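Local coordinates for protein predicted component of a thermophile-specific DNA repair system, contains a RAMP domain (PDB 4N0L) that probably binds CRISPR RNA as the Csm3 subunit of a type III-A CRISPR interference system, and carries a bound zinc ion, at residues T181-N185 with D186-R190; P293-E296 with D297-A301. All coordinates share one frame; numbering follows the deposited sequence.

Interaction 1: residues T181-N185 with D186-R190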
loop_
_atom_site.group_PDB
_atom_site.type_symbol
_atom_site.label_atom_id
_atom_site.label_comp_id
_atom_site.label_asym_id
_atom_site.label_seq_id
_atom_site.Cartn_x
_atom_site.Cartn_y
_atom_site.Cartn_z
ATOM N N THR A 181 5.240 13.641 -18.056
ATOM C CA THR A 181 5.751 14.532 -19.094
ATOM C C THR A 181 5.483 15.995 -18.745
ATOM O O THR A 181 6.345 16.854 -18.931
ATOM C CB THR A 181 5.128 14.207 -20.468
ATOM O OG1 THR A 181 5.557 12.908 -20.891
ATOM C CG2 THR A 181 5.545 15.232 -21.510
ATOM N N TYR A 182 4.288 16.266 -18.224
ATOM C CA TYR A 182 3.935 17.600 -17.748
ATOM C C TYR A 182 4.907 18.077 -16.670
ATOM O O TYR A 182 5.305 19.237 -16.650
ATOM C CB TYR A 182 2.503 17.619 -17.209
ATOM C CG TYR A 182 2.183 18.822 -16.348
ATOM C CD1 TYR A 182 1.878 20.050 -16.923
ATOM C CD2 TYR A 182 2.174 18.730 -14.960
ATOM C CE1 TYR A 182 1.583 21.153 -16.143
ATOM C CE2 TYR A 182 1.877 19.828 -14.171
ATOM C CZ TYR A 182 1.584 21.037 -14.767
ATOM O OH TYR A 182 1.289 22.135 -13.988
ATOM N N THR A 183 5.277 17.175 -15.770
ATOM C CA THR A 183 6.171 17.518 -14.673
ATOM C C THR A 183 7.568 17.865 -15.197
ATOM O O THR A 183 8.218 18.784 -14.696
ATOM C CB THR A 183 6.248 16.368 -13.644
ATOM O OG1 THR A 183 4.976 16.223 -13.002
ATOM C CG2 THR A 183 7.302 16.642 -12.588
ATOM N N VAL A 184 8.016 17.142 -16.219
ATOM C CA VAL A 184 9.329 17.381 -16.813
ATOM C C VAL A 184 9.339 18.626 -17.704
ATOM O O VAL A 184 10.238 19.463 -17.608
ATOM C CB VAL A 184 9.799 16.169 -17.640
ATOM C CG1 VAL A 184 11.116 16.478 -18.342
ATOM C CG2 VAL A 184 9.942 14.944 -16.749
ATOM N N ASN A 185 8.339 18.737 -18.574
ATOM C CA ASN A 185 8.275 19.821 -19.550
ATOM C C ASN A 185 7.811 21.157 -18.968
ATOM O O ASN A 185 8.133 22.217 -19.506
ATOM C CB ASN A 185 7.354 19.431 -20.709
ATOM C CG ASN A 185 7.955 18.359 -21.596
ATOM O OD1 ASN A 185 9.034 17.836 -21.317
ATOM N ND2 ASN A 185 7.257 18.027 -22.676
ATOM N N ASP A 186 7.046 21.109 -17.882
ATOM C CA ASP A 186 6.447 22.323 -17.331
ATOM C C ASP A 186 6.958 22.643 -15.926
ATOM O O ASP A 186 7.608 23.667 -15.723
ATOM C CB ASP A 186 4.919 22.201 -17.325
ATOM C CG ASP A 186 4.228 23.470 -16.863
ATOM O OD1 ASP A 186 3.279 23.908 -17.546
ATOM O OD2 ASP A 186 4.624 24.028 -15.816
ATOM N N VAL A 187 6.655 21.779 -14.960
ATOM C CA VAL A 187 6.998 22.049 -13.565
ATOM C C VAL A 187 8.506 22.139 -13.341
ATOM O O VAL A 187 8.997 23.096 -12.737
ATOM C CB VAL A 187 6.425 20.972 -12.628
ATOM C CG1 VAL A 187 6.802 21.279 -11.185
ATOM C CG2 VAL A 187 4.916 20.898 -12.772
ATOM N N PHE A 188 9.237 21.145 -13.834
ATOM C CA PHE A 188 10.689 21.128 -13.700
ATOM C C PHE A 188 11.309 22.281 -14.480
ATOM O O PHE A 188 12.272 22.903 -14.030
ATOM C CB PHE A 188 11.269 19.796 -14.184
ATOM C CG PHE A 188 11.068 18.653 -13.224
ATOM C CD1 PHE A 188 10.446 18.849 -12.001
ATOM C CD2 PHE A 188 11.504 17.377 -13.550
ATOM C CE1 PHE A 188 10.265 17.800 -11.122
ATOM C CE2 PHE A 188 11.325 16.320 -12.676
ATOM C CZ PHE A 188 10.704 16.531 -11.461
ATOM N N GLU A 189 10.751 22.558 -15.653
ATOM C CA GLU A 189 11.283 23.591 -16.529
ATOM C C GLU A 189 11.064 24.989 -15.946
ATOM O O GLU A 189 11.954 25.838 -16.005
ATOM C CB GLU A 189 10.645 23.484 -17.912
ATOM C CG GLU A 189 11.533 23.971 -19.039
ATOM C CD GLU A 189 12.808 23.152 -19.162
ATOM O OE1 GLU A 189 12.713 21.940 -19.452
ATOM O OE2 GLU A 189 13.905 23.720 -18.976
ATOM N N ARG A 190 9.881 25.217 -15.379
ATOM C CA ARG A 190 9.554 26.493 -14.742
ATOM C C ARG A 190 10.516 26.831 -13.611
ATOM O O ARG A 190 10.836 27.998 -13.386
ATOM C CB ARG A 190 8.127 26.469 -14.191
ATOM C CG ARG A 190 7.030 26.852 -15.173
ATOM C CD ARG A 190 5.702 27.006 -14.434
ATOM N NE ARG A 190 4.544 26.834 -15.311
ATOM C CZ ARG A 190 4.123 27.745 -16.183
#

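Interaction 2: residues P293-E296 with D297-A301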
loop_
_atom_site.group_PDB
_atom_site.type_symbol
_atom_site.label_atom_id
_atom_site.label_comp_id
_atom_site.label_asym_id
_atom_site.label_seq_id
_atom_site.Cartn_x
_atom_site.Cartn_y
_atom_site.Cartn_z
ATOM N N PRO A 293 -6.302 4.743 -20.221
ATOM C CA PRO A 293 -7.151 5.908 -20.482
ATOM C C PRO A 293 -7.392 6.130 -21.973
ATOM O O PRO A 293 -6.457 6.051 -22.770
ATOM C CB PRO A 293 -6.343 7.059 -19.884
ATOM C CG PRO A 293 -4.928 6.639 -20.093
ATOM C CD PRO A 293 -4.909 5.135 -19.936
ATOM N N GLU A 294 -8.641 6.386 -22.344
ATOM C CA GLU A 294 -8.962 6.747 -23.719
ATOM C C GLU A 294 -8.804 8.253 -23.909
ATOM O O GLU A 294 -8.559 8.978 -22.943
ATOM C CB GLU A 294 -10.374 6.286 -24.079
ATOM C CG GLU A 294 -10.474 4.778 -24.269
ATOM C CD GLU A 294 -11.904 4.275 -24.280
ATOM O OE1 GLU A 294 -12.819 5.069 -23.981
ATOM O OE2 GLU A 294 -12.110 3.080 -24.584
ATOM N N GLU A 295 -8.919 8.713 -25.152
ATOM C CA GLU A 295 -8.768 10.132 -25.464
ATOM C C GLU A 295 -9.719 10.986 -24.635
ATOM O O GLU A 295 -9.351 12.059 -24.156
ATOM C CB GLU A 295 -8.993 10.391 -26.955
ATOM C CG GLU A 295 -8.579 11.791 -27.393
ATOM C CD GLU A 295 -8.815 12.046 -28.870
ATOM O OE1 GLU A 295 -9.604 11.300 -29.488
ATOM O OE2 GLU A 295 -8.209 12.994 -29.413
ATOM N N GLU A 296 -10.948 10.505 -24.480
ATOM C CA GLU A 296 -11.948 11.193 -23.674
ATOM C C GLU A 296 -11.469 11.385 -22.233
ATOM O O GLU A 296 -11.654 12.453 -21.653
ATOM C CB GLU A 296 -13.272 10.426 -23.692
ATOM C CG GLU A 296 -14.369 11.076 -22.868
ATOM C CD GLU A 296 -15.714 10.399 -23.041
ATOM O OE1 GLU A 296 -16.621 10.672 -22.229
ATOM O OE2 GLU A 296 -15.870 9.606 -23.997
ATOM N N ASP A 297 -10.851 10.349 -21.665
ATOM C CA ASP A 297 -10.328 10.407 -20.300
ATOM C C ASP A 297 -9.249 11.476 -20.157
ATOM O O ASP A 297 -9.155 12.142 -19.126
ATOM C CB ASP A 297 -9.754 9.052 -19.865
ATOM C CG ASP A 297 -10.793 7.947 -19.853
ATOM O OD1 ASP A 297 -11.769 8.049 -19.081
ATOM O OD2 ASP A 297 -10.618 6.962 -20.599
ATOM N N LYS A 298 -8.428 11.620 -21.192
ATOM C CA LYS A 298 -7.328 12.582 -21.184
ATOM C C LYS A 298 -7.841 14.020 -21.229
ATOM O O LYS A 298 -7.342 14.886 -20.510
ATOM C CB LYS A 298 -6.383 12.315 -22.355
ATOM C CG LYS A 298 -5.760 10.929 -22.323
ATOM C CD LYS A 298 -4.874 10.674 -23.529
ATOM C CE LYS A 298 -4.441 9.217 -23.579
ATOM N NZ LYS A 298 -3.500 8.945 -24.700
ATOM N N ASP A 299 -8.829 14.270 -22.084
ATOM C CA ASP A 299 -9.462 15.585 -22.166
ATOM C C ASP A 299 -10.160 15.935 -20.854
ATOM O O ASP A 299 -10.105 17.074 -20.395
ATOM C CB ASP A 299 -10.462 15.642 -23.324
ATOM C CG ASP A 299 -9.792 15.555 -24.683
ATOM O OD1 ASP A 299 -8.559 15.733 -24.760
ATOM O OD2 ASP A 299 -10.506 15.321 -25.681
ATOM N N GLU A 300 -10.829 14.947 -20.268
ATOM C CA GLU A 300 -11.522 15.122 -18.993
ATOM C C GLU A 300 -10.576 15.379 -17.819
ATOM O O GLU A 300 -10.941 16.073 -16.872
ATOM C CB GLU A 300 -12.392 13.898 -18.683
ATOM C CG GLU A 300 -13.606 13.729 -19.589
ATOM C CD GLU A 300 -14.679 14.775 -19.347
ATOM O OE1 GLU A 300 -14.620 15.470 -18.312
ATOM O OE2 GLU A 300 -15.582 14.903 -20.199
ATOM N N ALA A 301 -9.362 14.835 -17.884
ATOM C CA ALA A 301 -8.456 14.861 -16.734
ATOM C C ALA A 301 -7.494 16.042 -16.752
ATOM O O ALA A 301 -7.827 17.104 -16.222
ATOM C CB ALA A 301 -7.672 13.568 -16.661
#

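Interaction 1: residues T181-N185 with D186-R190
Tyr182 and Thr183 lead into Asp186, Val187 and Phe188 along one helix, 181-191, which widens to a pi-type turn at residues 183-185, so that Phe188 N bonds to Thr183 O, five residues back, at 2.7 Å with an N-H...O angle of 161°. Tyr182 O serves two donors: Asp186 N at 2.8 Å and more weakly Val187 N. The Tyr182 ring, swung beside its own carbonyl carbon (chi1 164°), reaches forward over the next turn. Asp186 runs alongside it in the same direction, carboxylate and ring planes 42° apart, with OD1 3.5 Å from Tyr182 CE1. Val187 CG2 packs 3.5 Å from Tyr182 CE2, across the ring from CE1. Asp186 OD2 in turn forms a salt bridge with Arg190 NE at 2.9 Å, though the hydrogen bond within it is weak. Round the helix, the methyl CG2 of Thr183 sits over one face of the Phe188 ring in a CH-pi contact, 3.7 Å from the centroid and displaced toward the rim. Thr183 OG1 turns away to the backbone N of Arg223, and Phe188 also touches Ser222 and Pro194. Thr183 thus divides its two branches, methyl to the ring and hydroxyl to Arg223 N, with Thr180 OG1 as a second partner, which ties the widened turn to the start of strand 223-231.

Interaction 2: residues P293-E296 with D297-A301
Asp297 carries a carboxylate gripped from several directions: OD2 accepts the backbone N of Glu294 at 2.7 Å, while OD1 forms salt bridges with Arg321 and Arg323. The bond from Glu294 N has an N-H...O angle of 155° and uses the anti lone pair of OD2, the one away from OD1. With CG beside its own backbone N (chi1 -62°), the aspartate reaches back to the residue that precedes the helix, and its CB packs 4.0 Å from CB of Pro293, a proline that follows a cis peptide bond. The two arginines probably favour the charged carboxylate and soften its nearness to Glu294 OE1, 4.5 Å from Asp297 OD2, which makes a long, weak pair with Arg321. Glu294 occupies the N-cap position of the short helix 295-300, and the bond its N-H gives to Asp297 OD2 is the half of a capping box made by the third helical residue. Behind this cap, ordinary i to i+4 bonds follow, Lys298 N to Glu294 O at 3.2 Å and in the carbonyl plane, then Asp299 N to Glu295 O and Glu300 N to Glu296 O. The extended Lys298 chain runs back along the first turn: CG lies 3.5 Å from Glu294 O and CE 3.8 Å from Pro293 O, and NZ is delivered to the carbonyl of Leu311. Glu300 CG, set beside its own backbone N (chi1 -69°), lies 3.1 Å from Glu296 O; the bend at the second torsion then turns the carboxylate. Pro293 meets Leu308 and Leu311, and Ala301 also rests on Leu308.

Overall arrangement
Interactions 1 and 2 are separate local contacts, one within helix 181-191 and the other spanning helix 295-300 and its N-cap, met in that order along the chain. Their centres lie 20 Å apart and their nearest atoms about 10 Å, without touching, on the same side of the chain's centre, their own centres about 27 and 26 Å from it. Residues 306-311 reach both: Thr306 and Asp310 meet the first helix, Leu308 and Leu311 the second. Both contacts are away from the zinc ion held by His86, Cys88, Cys115 and Cys118. They belong to the surroundings of the antiparallel sheet of the RRM-like fold: interaction 1 meets the start of strand 223-231, interaction 2 is tied by Asp297 to strand 318-321.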